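PDB 2VSO: eukaryotic initiation factor 4F subunit P150 from Saccharomyces cerevisiae, which helps assemble the translation apparatus at the mRNA cap as part of eIF4F and brings the mRNA ends together, here represented by its eIF4A-binding middle domain. Local coordinates for residues R38-L43 and K76-Q81; P209-L214 and S264-K269. All coordinates share one frame; numbering follows the deposited sequence.

Interaction 1. Residues R38-L43 and K76-Q81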
loop_
_atom_site.group_PDB
_atom_site.type_symbol
_atom_site.label_atom_id
_atom_site.label_comp_id
_atom_site.label_asym_id
_atom_site.label_seq_id
_atom_site.Cartn_x
_atom_site.Cartn_y
_atom_site.Cartn_z
ATOM N N ARG C 38 20.902 -18.401 -6.324
ATOM C CA ARG C 38 19.745 -19.032 -5.718
ATOM C C ARG C 38 19.724 -18.732 -4.231
ATOM O O ARG C 38 18.709 -18.283 -3.707
ATOM C CB ARG C 38 19.701 -20.539 -6.013
ATOM C CG ARG C 38 19.581 -20.869 -7.516
ATOM C CD ARG C 38 19.591 -22.373 -7.805
ATOM N NE ARG C 38 18.320 -23.009 -7.477
ATOM C CZ ARG C 38 17.282 -23.091 -8.304
ATOM N NH1 ARG C 38 17.357 -22.574 -9.525
ATOM N NH2 ARG C 38 16.162 -23.687 -7.907
ATOM N N LYS C 39 20.841 -18.940 -3.549
ATOM C CA LYS C 39 20.889 -18.622 -2.129
ATOM C C LYS C 39 20.639 -17.158 -1.899
ATOM O O LYS C 39 20.059 -16.782 -0.879
ATOM C CB LYS C 39 22.208 -19.033 -1.495
ATOM C CG LYS C 39 22.223 -20.504 -1.114
ATOM C CD LYS C 39 23.624 -21.087 -1.086
ATOM C CE LYS C 39 23.557 -22.593 -0.921
ATOM N NZ LYS C 39 24.910 -23.194 -0.778
ATOM N N MET C 40 21.057 -16.327 -2.850
ATOM C CA MET C 40 20.868 -14.886 -2.720
ATOM C C MET C 40 19.426 -14.454 -2.973
ATOM O O MET C 40 18.926 -13.567 -2.288
ATOM C CB MET C 40 21.819 -14.114 -3.626
ATOM C CG MET C 40 23.213 -13.950 -3.063
ATOM S SD MET C 40 23.246 -13.027 -1.525
ATOM C CE MET C 40 22.809 -11.381 -2.094
ATOM N N LYS C 41 18.765 -15.061 -3.956
ATOM C CA LYS C 41 17.336 -14.822 -4.146
ATOM C C LYS C 41 16.614 -15.147 -2.855
ATOM O O LYS C 41 15.795 -14.372 -2.362
ATOM C CB LYS C 41 16.753 -15.690 -5.263
ATOM C CG LYS C 41 16.750 -15.030 -6.626
ATOM C CD LYS C 41 16.051 -15.914 -7.652
ATOM C CE LYS C 41 16.296 -15.422 -9.073
ATOM N NZ LYS C 41 17.740 -15.099 -9.296
ATOM N N SER C 42 16.924 -16.314 -2.315
ATOM C CA SER C 42 16.276 -16.787 -1.105
ATOM C C SER C 42 16.568 -15.849 0.054
ATOM O O SER C 42 15.677 -15.511 0.825
ATOM C CB SER C 42 16.730 -18.213 -0.777
ATOM O OG SER C 42 15.860 -18.828 0.168
ATOM N N LEU C 43 17.809 -15.407 0.175
ATOM C CA LEU C 43 18.148 -14.529 1.275
ATOM C C LEU C 43 17.595 -13.110 1.107
ATOM O O LEU C 43 17.268 -12.455 2.089
ATOM C CB LEU C 43 19.651 -14.509 1.497
ATOM C CG LEU C 43 20.151 -15.820 2.099
ATOM C CD1 LEU C 43 21.666 -15.935 1.998
ATOM C CD2 LEU C 43 19.694 -15.919 3.537
ATOM N N LYS C 76 31.426 -9.414 -5.888
ATOM C CA LYS C 76 30.913 -8.534 -6.938
ATOM C C LYS C 76 29.502 -8.982 -7.263
ATOM O O LYS C 76 28.628 -8.165 -7.566
ATOM C CB LYS C 76 31.730 -8.655 -8.223
ATOM C CG LYS C 76 33.114 -8.010 -8.240
ATOM C CD LYS C 76 33.864 -8.417 -9.535
ATOM C CE LYS C 76 35.267 -7.811 -9.643
ATOM N NZ LYS C 76 36.167 -8.629 -10.528
ATOM N N ALA C 77 29.296 -10.298 -7.207
ATOM C CA ALA C 77 28.066 -10.894 -7.684
ATOM C C ALA C 77 26.926 -10.626 -6.683
ATOM O O ALA C 77 25.783 -10.365 -7.064
ATOM C CB ALA C 77 28.271 -12.381 -7.917
ATOM N N VAL C 78 27.279 -10.670 -5.406
ATOM C CA VAL C 78 26.391 -10.354 -4.305
ATOM C C VAL C 78 25.968 -8.886 -4.301
ATOM O O VAL C 78 24.786 -8.594 -4.166
ATOM C CB VAL C 78 27.057 -10.688 -2.969
ATOM C CG1 VAL C 78 26.413 -9.901 -1.833
ATOM C CG2 VAL C 78 27.000 -12.184 -2.721
ATOM N N ILE C 79 26.920 -7.967 -4.450
ATOM C CA ILE C 79 26.572 -6.546 -4.572
ATOM C C ILE C 79 25.597 -6.336 -5.726
ATOM O O ILE C 79 24.626 -5.602 -5.610
ATOM C CB ILE C 79 27.800 -5.633 -4.843
ATOM C CG1 ILE C 79 28.814 -5.667 -3.695
ATOM C CG2 ILE C 79 27.351 -4.219 -5.102
ATOM C CD1 ILE C 79 28.224 -6.027 -2.373
ATOM N N GLU C 80 25.867 -6.977 -6.853
ATOM C CA GLU C 80 25.100 -6.723 -8.059
ATOM C C GLU C 80 23.659 -7.178 -7.880
ATOM O O GLU C 80 22.727 -6.605 -8.453
ATOM C CB GLU C 80 25.720 -7.457 -9.231
ATOM C CG GLU C 80 24.954 -7.298 -10.527
ATOM C CD GLU C 80 25.315 -8.355 -11.555
ATOM O OE1 GLU C 80 24.911 -8.200 -12.725
ATOM O OE2 GLU C 80 25.993 -9.342 -11.189
ATOM N N GLN C 81 23.490 -8.216 -7.073
ATOM C CA GLN C 81 22.178 -8.777 -6.824
ATOM C C GLN C 81 21.390 -7.951 -5.814
ATOM O O GLN C 81 20.161 -7.913 -5.866
ATOM C CB GLN C 81 22.302 -10.208 -6.319
ATOM C CG GLN C 81 22.451 -11.235 -7.399
ATOM C CD GLN C 81 22.459 -12.639 -6.832
ATOM O OE1 GLN C 81 21.454 -13.112 -6.299
ATOM N NE2 GLN C 81 23.596 -13.317 -6.944
#

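Interaction 2. Residues P209-L214 and S264-K269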
loop_
_atom_site.group_PDB
_atom_site.type_symbol
_atom_site.label_atom_id
_atom_site.label_comp_id
_atom_site.label_asym_id
_atom_site.label_seq_id
_atom_site.Cartn_x
_atom_site.Cartn_y
_atom_site.Cartn_z
ATOM N N PRO C 209 8.324 17.063 -17.308
ATOM C CA PRO C 209 8.571 15.994 -16.333
ATOM C C PRO C 209 7.314 15.199 -16.024
ATOM O O PRO C 209 6.249 15.788 -15.867
ATOM C CB PRO C 209 9.014 16.757 -15.076
ATOM C CG PRO C 209 9.136 18.222 -15.490
ATOM C CD PRO C 209 8.239 18.383 -16.664
ATOM N N SER C 210 7.441 13.879 -15.941
ATOM C CA SER C 210 6.315 13.032 -15.583
ATOM C C SER C 210 6.130 13.076 -14.072
ATOM O O SER C 210 7.002 13.544 -13.350
ATOM C CB SER C 210 6.537 11.596 -16.058
ATOM O OG SER C 210 7.567 10.967 -15.315
ATOM N N GLU C 211 4.996 12.597 -13.587
ATOM C CA GLU C 211 4.731 12.686 -12.161
ATOM C C GLU C 211 5.572 11.718 -11.318
ATOM O O GLU C 211 5.899 12.015 -10.173
ATOM C CB GLU C 211 3.232 12.568 -11.874
ATOM C CG GLU C 211 2.494 13.850 -12.238
ATOM C CD GLU C 211 1.088 13.921 -11.680
ATOM O OE1 GLU C 211 0.582 12.885 -11.193
ATOM O OE2 GLU C 211 0.494 15.020 -11.739
ATOM N N GLU C 212 5.938 10.576 -11.887
ATOM C CA GLU C 212 6.831 9.647 -11.204
ATOM C C GLU C 212 8.221 10.254 -10.977
ATOM O O GLU C 212 8.832 10.051 -9.932
ATOM C CB GLU C 212 6.958 8.341 -11.987
ATOM C CG GLU C 212 5.637 7.768 -12.461
ATOM C CD GLU C 212 5.817 6.426 -13.124
ATOM O OE1 GLU C 212 6.953 5.904 -13.088
ATOM O OE2 GLU C 212 4.831 5.897 -13.682
ATOM N N THR C 213 8.712 11.003 -11.959
ATOM C CA THR C 213 10.017 11.643 -11.849
ATOM C C THR C 213 10.038 12.706 -10.756
ATOM O O THR C 213 10.946 12.733 -9.925
ATOM C CB THR C 213 10.461 12.247 -13.198
ATOM O OG1 THR C 213 10.861 11.188 -14.073
ATOM C CG2 THR C 213 11.622 13.178 -13.011
ATOM N N LEU C 214 9.025 13.569 -10.771
ATOM C CA LEU C 214 8.838 14.612 -9.762
ATOM C C LEU C 214 8.696 14.024 -8.367
ATOM O O LEU C 214 9.247 14.540 -7.403
ATOM C CB LEU C 214 7.578 15.405 -10.082
ATOM C CG LEU C 214 7.652 16.339 -11.274
ATOM C CD1 LEU C 214 6.256 16.609 -11.776
ATOM C CD2 LEU C 214 8.374 17.616 -10.864
ATOM N N SER C 264 -2.695 18.581 -8.125
ATOM C CA SER C 264 -2.572 19.353 -6.904
ATOM C C SER C 264 -1.655 18.643 -5.929
ATOM O O SER C 264 -0.901 19.282 -5.210
ATOM C CB SER C 264 -3.949 19.555 -6.254
ATOM O OG SER C 264 -4.714 20.516 -6.954
ATOM N N ARG C 265 -1.745 17.318 -5.896
ATOM C CA ARG C 265 -1.002 16.508 -4.939
ATOM C C ARG C 265 0.497 16.761 -5.079
ATOM O O ARG C 265 1.190 16.960 -4.081
ATOM C CB ARG C 265 -1.318 15.026 -5.160
ATOM C CG ARG C 265 -0.959 14.115 -4.012
ATOM C CD ARG C 265 -1.333 12.683 -4.340
ATOM N NE ARG C 265 -0.469 12.145 -5.380
ATOM C CZ ARG C 265 0.698 11.556 -5.144
ATOM N NH1 ARG C 265 1.133 11.411 -3.894
ATOM N NH2 ARG C 265 1.421 11.109 -6.163
ATOM N N ILE C 266 0.980 16.760 -6.327
ATOM C CA ILE C 266 2.394 16.977 -6.628
ATOM C C ILE C 266 2.782 18.433 -6.420
ATOM O O ILE C 266 3.890 18.729 -5.977
ATOM C CB ILE C 266 2.765 16.570 -8.080
ATOM C CG1 ILE C 266 2.164 15.221 -8.447
ATOM C CG2 ILE C 266 4.260 16.475 -8.226
ATOM C CD1 ILE C 266 2.910 14.056 -7.867
ATOM N N LYS C 267 1.874 19.342 -6.758
ATOM C CA LYS C 267 2.107 20.769 -6.576
ATOM C C LYS C 267 2.282 21.078 -5.101
ATOM O O LYS C 267 3.018 21.985 -4.740
ATOM C CB LYS C 267 0.958 21.601 -7.135
ATOM C CG LYS C 267 1.246 23.097 -7.119
ATOM C CD LYS C 267 -0.003 23.925 -7.364
ATOM C CE LYS C 267 -1.010 23.745 -6.235
ATOM N NZ LYS C 267 -2.355 24.290 -6.583
ATOM N N PHE C 268 1.602 20.310 -4.253
ATOM C CA PHE C 268 1.724 20.478 -2.815
ATOM C C PHE C 268 3.062 19.958 -2.325
ATOM O O PHE C 268 3.639 20.526 -1.412
ATOM C CB PHE C 268 0.580 19.784 -2.051
ATOM C CG PHE C 268 -0.736 20.514 -2.122
ATOM C CD1 PHE C 268 -1.931 19.814 -2.109
ATOM C CD2 PHE C 268 -0.776 21.895 -2.216
ATOM C CE1 PHE C 268 -3.133 20.481 -2.185
ATOM C CE2 PHE C 268 -1.982 22.561 -2.299
ATOM C CZ PHE C 268 -3.159 21.852 -2.278
ATOM N N LYS C 269 3.539 18.865 -2.918
ATOM C CA LYS C 269 4.844 18.295 -2.563
ATOM C C LYS C 269 5.992 19.249 -2.891
ATOM O O LYS C 269 6.884 19.462 -2.077
ATOM C CB LYS C 269 5.067 16.951 -3.265
ATOM C CG LYS C 269 4.295 15.792 -2.646
ATOM C CD LYS C 269 4.316 14.549 -3.544
ATOM C CE LYS C 269 3.991 13.302 -2.743
ATOM N NZ LYS C 269 2.760 13.471 -1.925
#

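Interaction 1. Residues R38-L43 and K76-Q81
Met40 reaches across to Val78 with its thioether end, and the two side chains meet at about a right angle. The methionine chain is bent twice (chi2 -62°, chi3 -69°), which turns its tip along the fork of the valine rather than straight into it. Met40 CE packs on Val78 CG1 at 3.9 Å, while Met40 SD lies 4.0 Å from the other branch, Val78 CG2. Further along, Gln81 approaches the root of the same methionine with a chain that is extended beyond CG. Its amide lies beside Met40 CB and CG, tilted against the methionine chain, though the exact seating of its oxygen against Met40 CB is doubtful. No hydrogen bond spans the segments; Gln81 NE2 makes a weak one with Val36 O, which may help orient the amide.

The axes of segments 38-43 and 76-81 run in broadly the same direction, 10.7 Å apart at closest approach with a crossing angle of -38°, in the all-helical, HEAT-type MIF4G domain. The intervening helix 52-64 completes the apolar seam, with Ile62 touching both Val78 and Leu43. Beyond Met40, helix 33-45 presents a polar side on which Arg38, Lys41 and Ser42 pack against the chain of another protein.

Interaction 2. Residues P209-L214 and S264-K269
Glu211 and Ile266 face each other with CA atoms 7.4 Å apart, each in the first turn of its helix, and both direct their CB toward the other segment. Ile266 divides its two branches between two partners. Its CG1, placed beside the backbone N (chi1 -45°), lies squarely over the flat face of the Glu211 carboxylate: Ile266 CG1 is 3.6 Å from Glu211 CD, with both oxygens only slightly farther off. Its CG2 turns instead to the leucine, where Leu214 CB stands 3.9 Å and Leu214 CD1 4.1 Å from Ile266 CG2, the two side chains meeting at about a right angle. Ile256 of helix 242-257 and Leu205 of helix 191-206 also pack on Leu214, so the isoleucine docks where several helices of this MIF4G domain converge.

The carboxylate itself is held by the backbone: Glu211 OE2 accepts a hydrogen bond from Ser263 N, just ahead of helix 264-278. With the glutamate replaced by an alanine, Ser263 N would probably lose this acceptor and Ile266 CG1 the group that covers it. The glutamate thus does double duty, its face lying on a hydrocarbon branch while one oxygen bonds at the start of the neighbouring helix, where the helix dipole would be expected to favour its negative charge.

Interactions 1 and 2 illustrate how one helical array can join its helices by different chemistry at its two ends. They share no helix, lie on opposite sides of the chain's centre, and have centres about 34 Å apart, with nearest atoms about 20 Å apart. Neither is at the middle of the domain. Interaction 2 is the more buried, though its glutamate is partly exposed; interaction 1 is partly buried, with a buried apolar pair beside a partly exposed amide. Mid-helix residues meet in the first, whereas the second joins two helix starts and adds a carboxylate-to-backbone bond. Both contacts lie beside residues that touch the other protein's chain, polar and charged ones near the first, and including the aromatic Phe268 near the second.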